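Local coordinates for putative polysaccharide biosynthesis protein with aminopeptidase-like domain (Clostridium acetobutylicum, PDB 3K9T) that binds one zinc ion per subunit and probably takes part in making modified polysaccharides, probably without the peptidase activity that its aminopeptidase-like region might suggest, at residues A[17-22]-A[204-209]; A[72-77]-A[157-162]; A[167-172]-A[221-226]; A[214-219]-A[352-357]; A[254-259]-A[315-320]. One frame throughout, in Å; residues are numbered along the deposited sequence. Where two conformers were deposited one is given.

From the N terminus, interaction 1 closes the longest loop, bringing helix 12-26 to helix 194-211 with its segments 182 residues apart. Nested within that loop, interaction 2 pairs two strands of the insert, its centre about 31 Å from that of interaction 1. Interaction 3 joins strand 166-174 to strand 219-225 in the main sheet; it crosses interaction 1, and the two touch where Phe222 and Phe224 meet helix 194-211. Interaction 4 crosses interaction 3 in turn and binds the loop before strand 219-225 to the end of helix 336-355. Interaction 5, nested inside interaction 4, joins two loops that follow strands of the main sheet.

Interaction 1. Residues A[17-22]-A[204-209]; sequences GEIYNL and ITFIAK
Phe206 projects from helix 194-211 onto Ile19, Leu22 and Glu18 of helix 12-26, a helix-helix packing within the aminopeptidase-like α/β region and an example of one aromatic ring carrying most of an interface. The axes of the short segments approach to 10.4 Å at 129°, with the CA atoms of Ile19 and Phe206 nearest, 7.0 Å apart.

Ring contacts come first. Ile19 CG1 sits over one face in a CH-pi contact, 4.1 Å from the centroid of the Phe206 ring. A chi1 of -64°, CG1 anti to the carbonyl carbon, brings this branch rather than CG2 there. Leu22 meets the edge of the same ring, and Glu18 contributes its CB, 3.7 Å from Phe206 CE2. On the opposite face lies CE of Lys209, one turn further along the helix of Phe206, while His48 also meets the ring.

Polar links are sparse. Thr205 OG1 bonds to Val201 O within its own helix, and Lys209 NZ to His48 ND1. A water joins Lys209 NZ to Glu18 OE2, a doubtful bridge because Glu18 has two conformers.

The remaining contact is aliphatic, and it places Leu22 in a corner: CD2 of Leu22 lies 3.8 Å from both Phe206 CE1 and Thr205 CG2.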
# COMPACT_ATOMS: atom_id res chain seq x y z
N GLY A 17 -16.89 25.22 -29.10
CA GLY A 17 -17.85 25.51 -30.13
C GLY A 17 -17.40 25.13 -31.52
O GLY A 17 -18.19 24.57 -32.26
N GLU A 18 -16.14 25.43 -31.86
CA GLU A 18 -15.56 25.09 -33.17
C GLU A 18 -15.43 23.58 -33.31
O GLU A 18 -15.59 23.03 -34.39
CB GLU A 18 -14.18 25.76 -33.32
CG GLU A 18 -14.19 27.30 -33.18
CD GLU A 18 -12.81 27.96 -33.41
OE1 GLU A 18 -12.03 27.92 -32.45
OE2 GLU A 18 -12.51 28.50 -34.52
N ILE A 19 -15.12 22.90 -32.20
CA ILE A 19 -14.99 21.44 -32.19
C ILE A 19 -16.38 20.86 -32.48
O ILE A 19 -16.51 19.94 -33.28
CB ILE A 19 -14.41 20.87 -30.87
CG1 ILE A 19 -12.96 21.36 -30.64
CG2 ILE A 19 -14.43 19.35 -30.89
CD1 ILE A 19 -12.43 21.10 -29.20
N TYR A 20 -17.43 21.44 -31.87
CA TYR A 20 -18.81 20.99 -32.12
C TYR A 20 -19.21 21.10 -33.61
O TYR A 20 -19.79 20.17 -34.19
CB TYR A 20 -19.83 21.77 -31.27
CG TYR A 20 -21.22 21.38 -31.69
CD1 TYR A 20 -21.77 20.16 -31.29
CD2 TYR A 20 -21.94 22.16 -32.57
CE1 TYR A 20 -23.01 19.76 -31.72
CE2 TYR A 20 -23.19 21.77 -32.99
CZ TYR A 20 -23.73 20.56 -32.57
OH TYR A 20 -24.99 20.16 -33.02
N ASN A 21 -18.89 22.26 -34.20
CA ASN A 21 -19.21 22.55 -35.60
C ASN A 21 -18.59 21.56 -36.58
O ASN A 21 -19.22 21.23 -37.59
CB ASN A 21 -18.80 23.95 -35.96
CG ASN A 21 -19.64 25.02 -35.26
OD1 ASN A 21 -20.74 24.75 -34.77
ND2 ASN A 21 -19.12 26.26 -35.23
N LEU A 22 -17.36 21.10 -36.28
CA LEU A 22 -16.70 20.06 -37.05
C LEU A 22 -17.46 18.73 -36.90
O LEU A 22 -17.66 18.00 -37.88
CB LEU A 22 -15.23 19.90 -36.59
CG LEU A 22 -14.36 18.79 -37.23
CD1 LEU A 22 -14.54 18.77 -38.75
CD2 LEU A 22 -12.84 18.88 -36.80
N ILE A 204 -8.97 15.68 -31.43
CA ILE A 204 -7.59 15.45 -31.84
C ILE A 204 -7.26 16.42 -32.98
O ILE A 204 -6.16 16.96 -33.03
CB ILE A 204 -7.44 13.93 -32.21
CG1 ILE A 204 -7.48 13.08 -30.93
CG2 ILE A 204 -6.25 13.58 -32.92
CD1 ILE A 204 -6.51 13.48 -29.96
N THR A 205 -8.23 16.71 -33.85
CA THR A 205 -8.02 17.67 -34.93
C THR A 205 -7.60 19.03 -34.36
O THR A 205 -6.57 19.61 -34.76
CB THR A 205 -9.22 17.75 -35.86
OG1 THR A 205 -9.34 16.47 -36.50
CG2 THR A 205 -9.03 18.85 -36.95
N PHE A 206 -8.36 19.49 -33.37
CA PHE A 206 -8.07 20.77 -32.74
C PHE A 206 -6.83 20.79 -31.84
O PHE A 206 -6.19 21.81 -31.71
CB PHE A 206 -9.33 21.33 -32.06
CG PHE A 206 -10.23 22.05 -33.02
CD1 PHE A 206 -11.07 21.34 -33.87
CD2 PHE A 206 -10.20 23.43 -33.14
CE1 PHE A 206 -11.87 21.99 -34.78
CE2 PHE A 206 -11.00 24.09 -34.04
CZ PHE A 206 -11.85 23.37 -34.86
N ILE A 207 -6.48 19.66 -31.24
CA ILE A 207 -5.24 19.58 -30.50
C ILE A 207 -4.11 19.75 -31.50
O ILE A 207 -3.26 20.58 -31.28
CB ILE A 207 -5.10 18.29 -29.70
CG1 ILE A 207 -6.10 18.31 -28.54
CG2 ILE A 207 -3.64 18.14 -29.16
CD1 ILE A 207 -6.41 16.95 -28.04
N ALA A 208 -4.15 18.98 -32.59
CA ALA A 208 -3.14 19.09 -33.68
C ALA A 208 -3.05 20.54 -34.18
O ALA A 208 -1.95 21.09 -34.33
CB ALA A 208 -3.46 18.13 -34.82
N LYS A 209 -4.21 21.16 -34.37
CA LYS A 209 -4.27 22.51 -34.88
C LYS A 209 -3.56 23.51 -33.94
O LYS A 209 -2.86 24.40 -34.41
CB LYS A 209 -5.73 22.89 -35.09
CG LYS A 209 -5.90 24.14 -35.89
CD LYS A 209 -7.32 24.71 -35.85
CE LYS A 209 -8.33 23.89 -36.58
NZ LYS A 209 -9.40 24.81 -37.14
O HOH W 1 -10.10 27.05 -34.95

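Interaction 2. Residues A[72-77]-A[157-162]; sequences NIKDAY and VIDSSL
A classic beta bulge, with Lys74 and Asp75 both opposite Asp159, interrupts the antiparallel pairing of strands 70-79 and 153-163, the central two strands of the insert's four-stranded sheet. Asp159 serves both bulge residues: its O accepts from Lys74 N at 2.9 Å, and its N donates to Asp75 O at 2.8 Å. Regular pairing resumes on each side. Asn72 and Ser161 form one hydrogen-bonded pair; Tyr77 and Val157 form another, with Tyr77 N 2.7 Å from Val157 O.

Val157 lies alongside Tyr77 and lays its CB over the ring, 3.8 Å from the Tyr77 ring centroid and 14° off the normal. A chi1 of 51° puts Tyr77 CG between its backbone N and carbonyl carbon, which brings the ring's face up against the Val157 side chain. Lys85 makes a cation-pi contact with the same ring. On the sheet face of Ala76, Ile73 CD1 meets Ile158 CG2 at 4.1 Å.

Lys74 runs its aliphatic chain past Asp159, CD lying 3.5 Å from Asp159 OD2, while NZ bonds to a water. Since Lys74 NZ stays 4.5 Å from Asp159 OD1, beyond a salt bridge, the charges probably help one another only modestly, and the backbone bonds carry the bulge.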
# COMPACT_ATOMS: atom_id res chain seq x y z
N ASN A 72 -18.82 0.20 -49.72
CA ASN A 72 -19.42 1.49 -50.06
C ASN A 72 -20.92 1.38 -50.15
O ASN A 72 -21.43 0.29 -50.38
CB ASN A 72 -18.84 2.03 -51.35
CG ASN A 72 -17.50 2.66 -51.14
OD1 ASN A 72 -17.40 3.75 -50.54
ND2 ASN A 72 -16.44 1.98 -51.59
N ILE A 73 -21.63 2.50 -49.99
CA ILE A 73 -23.09 2.45 -50.02
C ILE A 73 -23.63 3.74 -50.61
O ILE A 73 -23.19 4.82 -50.23
CB ILE A 73 -23.67 2.14 -48.59
CG1 ILE A 73 -25.21 2.04 -48.59
CG2 ILE A 73 -23.20 3.16 -47.55
CD1 ILE A 73 -25.78 1.18 -47.44
N LYS A 74 -24.56 3.61 -51.57
CA LYS A 74 -25.26 4.71 -52.22
C LYS A 74 -26.65 4.94 -51.57
O LYS A 74 -27.05 6.06 -51.27
CB LYS A 74 -25.46 4.42 -53.71
CG LYS A 74 -24.16 4.44 -54.52
CD LYS A 74 -24.36 3.93 -55.96
CE LYS A 74 -23.03 3.42 -56.56
NZ LYS A 74 -22.47 2.19 -55.88
N ASP A 75 -27.39 3.87 -51.36
CA ASP A 75 -28.73 4.04 -50.82
C ASP A 75 -29.15 2.72 -50.23
O ASP A 75 -28.55 1.68 -50.53
CB ASP A 75 -29.70 4.44 -51.95
CG ASP A 75 -30.98 5.15 -51.46
OD1 ASP A 75 -31.14 5.45 -50.27
OD2 ASP A 75 -31.84 5.44 -52.32
N ALA A 76 -30.15 2.78 -49.35
CA ALA A 76 -30.75 1.60 -48.76
C ALA A 76 -32.14 1.99 -48.30
O ALA A 76 -32.35 3.12 -47.84
CB ALA A 76 -29.94 1.09 -47.61
N TYR A 77 -33.11 1.08 -48.47
CA TYR A 77 -34.48 1.30 -48.00
C TYR A 77 -35.34 0.04 -48.02
O TYR A 77 -35.04 -0.91 -48.75
CB TYR A 77 -35.19 2.41 -48.81
CG TYR A 77 -35.13 2.27 -50.33
CD1 TYR A 77 -36.10 1.57 -51.04
CD2 TYR A 77 -34.11 2.89 -51.06
CE1 TYR A 77 -36.03 1.45 -52.44
CE2 TYR A 77 -34.04 2.79 -52.43
CZ TYR A 77 -35.00 2.07 -53.12
OH TYR A 77 -34.90 2.00 -54.50
N VAL A 157 -34.10 -2.82 -50.58
CA VAL A 157 -32.96 -2.38 -51.36
C VAL A 157 -31.81 -1.93 -50.46
O VAL A 157 -31.99 -1.06 -49.61
CB VAL A 157 -33.35 -1.17 -52.27
CG1 VAL A 157 -32.12 -0.64 -52.97
CG2 VAL A 157 -34.41 -1.55 -53.26
N ILE A 158 -30.66 -2.57 -50.62
CA ILE A 158 -29.40 -2.07 -50.09
C ILE A 158 -28.46 -1.97 -51.30
O ILE A 158 -27.96 -2.99 -51.79
CB ILE A 158 -28.74 -2.99 -49.03
CG1 ILE A 158 -29.63 -3.15 -47.79
CG2 ILE A 158 -27.39 -2.41 -48.62
CD1 ILE A 158 -29.13 -4.25 -46.80
N ASP A 159 -28.24 -0.75 -51.78
CA ASP A 159 -27.38 -0.47 -52.92
C ASP A 159 -25.97 -0.23 -52.43
O ASP A 159 -25.55 0.92 -52.25
CB ASP A 159 -27.90 0.75 -53.71
CG ASP A 159 -27.15 0.98 -55.01
OD1 ASP A 159 -26.36 0.08 -55.40
OD2 ASP A 159 -27.35 2.05 -55.62
N SER A 160 -25.24 -1.32 -52.23
CA SER A 160 -23.88 -1.28 -51.69
C SER A 160 -22.92 -2.03 -52.57
O SER A 160 -23.33 -2.67 -53.53
CB SER A 160 -23.88 -1.91 -50.28
OG SER A 160 -24.38 -3.24 -50.30
N SER A 161 -21.62 -1.94 -52.26
CA SER A 161 -20.61 -2.76 -52.93
C SER A 161 -19.59 -3.22 -51.94
O SER A 161 -19.29 -2.50 -51.00
CB SER A 161 -19.89 -2.00 -54.06
OG SER A 161 -19.21 -0.87 -53.55
N LEU A 162 -19.06 -4.42 -52.16
CA LEU A 162 -18.07 -5.04 -51.29
C LEU A 162 -17.07 -5.70 -52.24
O LEU A 162 -17.31 -6.78 -52.79
CB LEU A 162 -18.76 -6.05 -50.38
CG LEU A 162 -17.99 -6.67 -49.20
CD1 LEU A 162 -17.30 -5.63 -48.32
CD2 LEU A 162 -18.96 -7.52 -48.37
O HOH W 2 -16.97 -1.06 -52.45
O HOH W 3 -21.81 1.21 -53.47

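Interaction 3. Residues A[167-172]-A[221-226]; sequences LTYGEY and RFLFAP
Glu171 OE2 and Arg221 NH1, 2.7 Å apart, form a salt bridge across two antiparallel strands, 166-174 and 219-225, of the mixed eight-stranded sheet of the aminopeptidase-like region. The carboxylate oxygen comes to the guanidinium edge, but the two planes stand 75° apart and the hydrogen bond within the bridge is weak, its angle at the hydrogen 129°. Arg221 NE pairs with Glu181 on the next strand, so the buried guanidinium is shared between two carboxylates.

Backbone bonds hold the register through two hydrogen-bonded pairs. Gly170 and Phe224 exchange both bonds, Gly170 N to Phe224 O at 2.8 Å; Tyr172 and Phe222 do likewise, with Phe222 N 2.8 Å from Tyr172 O.

Packing differs on the two faces. Tyr172 and Phe222 point the same way, their rings nearly parallel but slid apart with centroids 5.9 Å from each other; Phe222 and Phe224 then reach helix 194-211. On the opposite face, with Glu171, Leu223 CD1 touches Tyr169 CD1 at 3.9 Å, and Trp234 of helix 229-237, weakly hydrogen-bonded to Glu171 OE2, touches Leu223.

Beyond the last paired residues, Pro226, its side chain about 8 Å from that of the zinc ligand His190, sets its CG 3.9 Å from Leu167 CD1.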
# COMPACT_ATOMS: atom_id res chain seq x y z
N LEU A 167 -7.96 0.35 -47.70
CA LEU A 167 -8.29 0.87 -46.38
C LEU A 167 -7.56 2.19 -46.17
O LEU A 167 -6.33 2.26 -46.28
CB LEU A 167 -7.87 -0.15 -45.29
CG LEU A 167 -8.07 0.23 -43.81
CD1 LEU A 167 -8.42 -1.00 -42.98
CD2 LEU A 167 -6.87 0.91 -43.27
N THR A 168 -8.34 3.23 -45.87
CA THR A 168 -7.83 4.58 -45.66
C THR A 168 -7.44 4.83 -44.22
O THR A 168 -8.21 4.47 -43.30
CB THR A 168 -8.90 5.64 -46.00
OG1 THR A 168 -9.48 5.35 -47.28
CG2 THR A 168 -8.27 7.07 -45.99
N TYR A 169 -6.25 5.39 -44.02
CA TYR A 169 -5.92 6.00 -42.72
C TYR A 169 -5.17 7.31 -42.94
O TYR A 169 -4.46 7.46 -43.94
CB TYR A 169 -5.19 5.08 -41.74
CG TYR A 169 -3.75 4.73 -42.04
CD1 TYR A 169 -2.73 5.55 -41.65
CD2 TYR A 169 -3.42 3.56 -42.65
CE1 TYR A 169 -1.44 5.22 -41.87
CE2 TYR A 169 -2.11 3.22 -42.88
CZ TYR A 169 -1.13 4.05 -42.49
OH TYR A 169 0.19 3.72 -42.76
N GLY A 170 -5.36 8.25 -42.02
CA GLY A 170 -4.70 9.55 -42.08
C GLY A 170 -3.70 9.76 -40.95
O GLY A 170 -3.86 9.25 -39.85
N GLU A 171 -2.69 10.58 -41.20
CA GLU A 171 -1.62 10.77 -40.24
C GLU A 171 -1.00 12.17 -40.35
O GLU A 171 -0.77 12.69 -41.45
CB GLU A 171 -0.57 9.70 -40.54
CG GLU A 171 0.63 9.66 -39.67
CD GLU A 171 1.52 8.44 -40.00
OE1 GLU A 171 1.19 7.67 -40.93
OE2 GLU A 171 2.53 8.23 -39.31
N TYR A 172 -0.75 12.79 -39.20
CA TYR A 172 -0.10 14.10 -39.16
C TYR A 172 1.03 14.04 -38.14
O TYR A 172 0.83 13.55 -37.02
CB TYR A 172 -1.10 15.17 -38.80
CG TYR A 172 -0.51 16.55 -38.65
CD1 TYR A 172 0.35 17.08 -39.61
CD2 TYR A 172 -0.84 17.35 -37.55
CE1 TYR A 172 0.88 18.33 -39.46
CE2 TYR A 172 -0.32 18.62 -37.41
CZ TYR A 172 0.54 19.10 -38.36
OH TYR A 172 1.04 20.36 -38.20
N ARG A 221 2.59 12.75 -33.05
CA ARG A 221 1.97 12.08 -34.17
C ARG A 221 0.51 11.87 -33.90
O ARG A 221 0.14 11.42 -32.83
CB ARG A 221 2.61 10.74 -34.40
CG ARG A 221 2.12 10.00 -35.65
CD ARG A 221 2.82 8.61 -35.78
NE ARG A 221 4.27 8.77 -35.74
CZ ARG A 221 5.02 9.21 -36.76
NH1 ARG A 221 4.48 9.51 -37.92
NH2 ARG A 221 6.34 9.34 -36.62
N PHE A 222 -0.32 12.19 -34.89
CA PHE A 222 -1.75 12.06 -34.72
C PHE A 222 -2.25 11.07 -35.75
O PHE A 222 -2.14 11.32 -36.92
CB PHE A 222 -2.40 13.40 -34.94
CG PHE A 222 -1.90 14.47 -34.07
CD1 PHE A 222 -0.71 15.13 -34.38
CD2 PHE A 222 -2.63 14.88 -32.97
CE1 PHE A 222 -0.23 16.17 -33.57
CE2 PHE A 222 -2.17 15.92 -32.16
CZ PHE A 222 -0.95 16.56 -32.46
N LEU A 223 -2.83 9.96 -35.29
CA LEU A 223 -3.32 8.89 -36.16
C LEU A 223 -4.84 8.89 -36.20
O LEU A 223 -5.49 8.86 -35.16
CB LEU A 223 -2.82 7.55 -35.65
CG LEU A 223 -3.19 6.36 -36.51
CD1 LEU A 223 -2.51 6.47 -37.88
CD2 LEU A 223 -2.80 5.10 -35.78
N PHE A 224 -5.38 8.98 -37.42
CA PHE A 224 -6.82 8.83 -37.66
C PHE A 224 -7.03 7.56 -38.52
O PHE A 224 -6.74 7.54 -39.71
CB PHE A 224 -7.38 10.02 -38.39
CG PHE A 224 -7.21 11.32 -37.71
CD1 PHE A 224 -6.00 12.01 -37.78
CD2 PHE A 224 -8.28 11.93 -37.08
CE1 PHE A 224 -5.87 13.27 -37.19
CE2 PHE A 224 -8.16 13.19 -36.51
CZ PHE A 224 -6.95 13.85 -36.56
N ALA A 225 -7.57 6.51 -37.92
CA ALA A 225 -7.62 5.20 -38.56
C ALA A 225 -8.82 4.44 -38.05
O ALA A 225 -9.27 4.69 -36.92
CB ALA A 225 -6.37 4.45 -38.24
N PRO A 226 -9.35 3.49 -38.86
CA PRO A 226 -10.45 2.68 -38.32
C PRO A 226 -10.01 1.92 -37.09
O PRO A 226 -8.85 1.48 -37.04
CB PRO A 226 -10.73 1.66 -39.45
CG PRO A 226 -9.51 1.67 -40.33
CD PRO A 226 -9.01 3.10 -40.23

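Interaction 4. Residues A[214-219]-A[352-357]; sequences LKTKYS and TIENNR
Lys217 and Glu354 bring their CA atoms to 6.2 Å where the C-terminal part of helix 336-355 meets the loop that leads from helix 194-211 into strand 219-225, the second connection of a beta-alpha-beta crossover that starts at strand 181-187. It is a compact example of a carboxylate reading successive backbone N-H groups.

Glu354 bends at chi2, -81°, and so swings its carboxylate onto the loop. OE1 accepts from Lys217 N at 2.8 Å through its syn lone pair, in an almost straight bond of 176°. OE2 takes Tyr218 N at 3.1 Å, also on the syn side but 19° out of the carboxylate plane, and Tyr220 OH as well. Three bonds thus fix the rotation of this buried acid. Within the loop, Thr216 OG1 donates to Tyr218 O.

Tyr218 crosses Ile353, whose CG2 lies 3.6 Å from Tyr218 CD2, while Ile353 O and Glu354 OE2 lie near the ring edge. Lys217 slides past Arg357 in the opposite direction, Lys217 NZ and Arg357 NH1 being like charges 4.0 Å apart.

Two waters complete the contact: one links Lys217 NZ to Glu354 O, and another accepts from Tyr218 OH at 2.6 Å and donates to Ile353 O.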
# COMPACT_ATOMS: atom_id res chain seq x y z
N LEU A 214 3.05 25.88 -32.09
CA LEU A 214 3.98 25.98 -30.97
C LEU A 214 5.31 25.27 -31.25
O LEU A 214 5.39 24.35 -32.06
CB LEU A 214 3.36 25.31 -29.75
CG LEU A 214 1.97 25.74 -29.30
CD1 LEU A 214 1.58 24.97 -28.06
CD2 LEU A 214 1.97 27.22 -29.00
N LYS A 215 6.35 25.71 -30.56
CA LYS A 215 7.67 25.09 -30.67
C LYS A 215 7.74 24.04 -29.55
O LYS A 215 7.89 24.38 -28.39
CB LYS A 215 8.74 26.16 -30.49
CG LYS A 215 10.20 25.66 -30.58
CD LYS A 215 11.22 26.81 -30.32
CE LYS A 215 12.65 26.31 -30.02
NZ LYS A 215 13.35 25.80 -31.24
N THR A 216 7.61 22.76 -29.88
CA THR A 216 7.56 21.69 -28.87
C THR A 216 8.87 20.95 -28.71
O THR A 216 9.65 20.88 -29.65
CB THR A 216 6.44 20.64 -29.19
OG1 THR A 216 6.74 19.98 -30.44
CG2 THR A 216 5.09 21.31 -29.27
N LYS A 217 9.10 20.42 -27.51
CA LYS A 217 10.29 19.61 -27.18
C LYS A 217 10.11 18.25 -27.82
O LYS A 217 11.00 17.72 -28.51
CB LYS A 217 10.45 19.45 -25.65
CG LYS A 217 11.58 18.50 -25.12
CD LYS A 217 11.57 18.47 -23.54
CE LYS A 217 12.11 17.15 -22.92
NZ LYS A 217 12.58 17.28 -21.49
N TYR A 218 8.94 17.68 -27.59
CA TYR A 218 8.61 16.40 -28.16
C TYR A 218 8.00 16.51 -29.57
O TYR A 218 7.52 17.56 -29.98
CB TYR A 218 7.66 15.63 -27.25
CG TYR A 218 8.27 15.19 -25.95
CD1 TYR A 218 9.13 14.11 -25.89
CD2 TYR A 218 7.95 15.84 -24.77
CE1 TYR A 218 9.67 13.70 -24.69
CE2 TYR A 218 8.49 15.44 -23.58
CZ TYR A 218 9.33 14.36 -23.53
OH TYR A 218 9.83 13.97 -22.32
N SER A 219 8.10 15.39 -30.29
CA SER A 219 7.46 15.21 -31.56
C SER A 219 6.11 14.64 -31.24
O SER A 219 5.95 13.98 -30.22
CB SER A 219 8.25 14.27 -32.46
OG SER A 219 9.44 14.90 -32.92
N THR A 352 2.05 19.61 -19.41
CA THR A 352 2.79 18.89 -18.34
C THR A 352 3.90 18.00 -18.94
O THR A 352 5.03 17.96 -18.45
CB THR A 352 1.81 18.09 -17.44
OG1 THR A 352 0.77 18.96 -16.97
CG2 THR A 352 2.54 17.50 -16.25
N ILE A 353 3.56 17.29 -20.00
CA ILE A 353 4.51 16.45 -20.69
C ILE A 353 5.72 17.26 -21.09
O ILE A 353 6.84 16.85 -20.88
CB ILE A 353 3.90 15.84 -21.97
CG1 ILE A 353 2.86 14.79 -21.62
CG2 ILE A 353 4.98 15.25 -22.90
CD1 ILE A 353 1.99 14.44 -22.84
N GLU A 354 5.46 18.42 -21.68
CA GLU A 354 6.53 19.27 -22.22
C GLU A 354 7.42 19.90 -21.16
O GLU A 354 8.62 19.98 -21.34
CB GLU A 354 5.87 20.37 -23.04
CG GLU A 354 5.34 19.91 -24.36
CD GLU A 354 6.41 19.80 -25.40
OE1 GLU A 354 7.20 20.76 -25.51
OE2 GLU A 354 6.46 18.77 -26.11
N ASN A 355 6.81 20.35 -20.05
CA ASN A 355 7.53 21.03 -18.98
C ASN A 355 7.99 20.17 -17.79
O ASN A 355 8.40 20.73 -16.77
CB ASN A 355 6.70 22.21 -18.45
CG ASN A 355 6.52 23.30 -19.48
OD1 ASN A 355 7.49 23.85 -19.97
ND2 ASN A 355 5.26 23.63 -19.81
N ASN A 356 7.91 18.85 -17.91
CA ASN A 356 8.33 17.95 -16.84
C ASN A 356 9.85 17.77 -16.84
O ASN A 356 10.35 16.68 -17.10
CB ASN A 356 7.67 16.56 -16.96
CG ASN A 356 7.92 15.67 -15.73
OD1 ASN A 356 8.14 16.18 -14.65
ND2 ASN A 356 7.88 14.34 -15.91
N ARG A 357 10.57 18.81 -16.46
CA ARG A 357 12.03 18.74 -16.48
C ARG A 357 12.65 18.14 -15.20
O ARG A 357 11.94 17.85 -14.24
CB ARG A 357 12.58 20.11 -16.80
CG ARG A 357 12.25 20.50 -18.21
CD ARG A 357 12.56 21.95 -18.53
NE ARG A 357 11.79 22.28 -19.72
CZ ARG A 357 12.12 21.89 -20.95
NH1 ARG A 357 13.22 21.18 -21.19
NH2 ARG A 357 11.33 22.23 -21.96
O HOH W 4 10.17 17.79 -20.66
O HOH W 5 8.05 14.53 -20.44

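Interaction 5. Residues A[254-259]-A[315-320]; sequences VGDAGI and MRSCYG
Asp256 and Ser317 join two loops of the aminopeptidase-like region through a shared carboxylate. OD1 of Asp256 takes Ser317 N at 2.9 Å with its syn lone pair, and also Asn195 ND2. OD2 of Asp256 accepts Gly258 N at 2.9 Å from above the carboxylate plane, closing an Asx turn. It also meets Ser317 OG, at a separation too short to be trusted.

A second group of bonds comes from Arg316. Its chain bends at chi3, 86°, and grips Gly258 O side-on, NE at 3.0 Å and NH2 at 3.1 Å from that single oxygen.

One water forms a bridge, donating to both Ile259 O and Ser317 OG.

Packing brings Val254 CG1 to 4.0 Å from CA of selenomethionine Met315, and sets Arg316 CD against Val254 O and Asp256 O.

Strand 311-315 runs between strands 245-250 and 260-263, and the loops meet beyond its end. Arg316 NH1 reaches Asp341 and Ser342 on helix 336-355, while Asn195 ties Asp256 to the start of helix 194-211, beside the zinc ligand Asp196.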
# COMPACT_ATOMS: atom_id res chain seq x y z
N VAL A 254 -15.28 11.93 -25.86
CA VAL A 254 -14.77 13.08 -25.14
C VAL A 254 -15.72 14.27 -25.16
O VAL A 254 -15.32 15.38 -24.76
CB VAL A 254 -13.38 13.53 -25.70
CG1 VAL A 254 -12.29 12.53 -25.32
CG2 VAL A 254 -13.46 13.76 -27.20
N GLY A 255 -16.99 14.05 -25.53
CA GLY A 255 -17.90 15.16 -25.82
C GLY A 255 -19.16 15.37 -25.01
O GLY A 255 -19.82 16.42 -25.15
N ASP A 256 -19.54 14.40 -24.18
CA ASP A 256 -20.76 14.52 -23.39
C ASP A 256 -20.63 15.34 -22.11
O ASP A 256 -19.53 15.78 -21.76
CB ASP A 256 -21.29 13.14 -23.05
CG ASP A 256 -20.41 12.38 -22.09
OD1 ASP A 256 -19.36 11.81 -22.54
OD2 ASP A 256 -20.80 12.31 -20.91
N ALA A 257 -21.78 15.52 -21.41
CA ALA A 257 -21.83 16.36 -20.21
C ALA A 257 -21.24 15.71 -18.96
O ALA A 257 -21.13 16.37 -17.92
CB ALA A 257 -23.27 16.84 -19.94
N GLY A 258 -20.86 14.45 -19.02
CA GLY A 258 -20.36 13.74 -17.83
C GLY A 258 -18.96 14.06 -17.37
O GLY A 258 -18.25 14.86 -17.97
N ILE A 259 -18.53 13.39 -16.30
CA ILE A 259 -17.21 13.63 -15.75
C ILE A 259 -16.12 12.96 -16.64
O ILE A 259 -16.43 12.09 -17.45
CB ILE A 259 -17.10 13.14 -14.25
CG1 ILE A 259 -17.27 11.64 -14.13
CG2 ILE A 259 -18.12 13.88 -13.32
CD1 ILE A 259 -16.57 11.01 -12.87
N MSE A 315 -11.07 10.16 -21.59
CA MSE A 315 -12.41 10.19 -22.10
C MSE A 315 -13.29 11.03 -21.21
O MSE A 315 -12.82 11.55 -20.22
CB MSE A 315 -12.96 8.76 -22.05
CG MSE A 315 -12.22 7.79 -22.96
SE MSE A 315 -12.82 5.98 -22.86
CE MSE A 315 -11.91 5.70 -21.20
N ARG A 316 -14.54 11.19 -21.60
CA ARG A 316 -15.57 11.67 -20.68
C ARG A 316 -16.36 10.41 -20.31
O ARG A 316 -15.78 9.53 -19.71
CB ARG A 316 -16.42 12.82 -21.24
CG ARG A 316 -15.63 14.08 -21.54
CD ARG A 316 -16.48 15.35 -21.64
NE ARG A 316 -16.65 15.87 -20.31
CZ ARG A 316 -15.78 16.62 -19.66
NH1 ARG A 316 -14.66 17.04 -20.25
NH2 ARG A 316 -16.03 16.97 -18.40
N SER A 317 -17.64 10.31 -20.68
CA SER A 317 -18.40 9.10 -20.38
C SER A 317 -17.89 8.04 -21.33
O SER A 317 -18.08 8.07 -22.54
CB SER A 317 -19.92 9.29 -20.47
OG SER A 317 -20.35 10.35 -19.61
N CYS A 318 -17.19 7.10 -20.74
CA CYS A 318 -16.61 6.01 -21.45
C CYS A 318 -17.65 5.15 -22.24
O CYS A 318 -18.80 5.05 -21.85
CB CYS A 318 -15.85 5.17 -20.41
SG CYS A 318 -15.13 3.72 -21.12
N TYR A 319 -17.22 4.59 -23.38
CA TYR A 319 -18.03 3.64 -24.18
C TYR A 319 -18.70 2.61 -23.24
O TYR A 319 -18.08 2.09 -22.32
CB TYR A 319 -17.20 2.95 -25.29
CG TYR A 319 -15.78 2.62 -24.90
CD1 TYR A 319 -15.50 1.58 -24.03
CD2 TYR A 319 -14.71 3.36 -25.40
CE1 TYR A 319 -14.18 1.30 -23.65
CE2 TYR A 319 -13.39 3.06 -25.04
CZ TYR A 319 -13.13 2.05 -24.17
OH TYR A 319 -11.81 1.78 -23.80
N GLY A 320 -19.98 2.34 -23.50
CA GLY A 320 -20.81 1.59 -22.57
C GLY A 320 -21.87 2.51 -21.99
O GLY A 320 -22.84 2.05 -21.44
O HOH W 6 -18.58 10.30 -17.44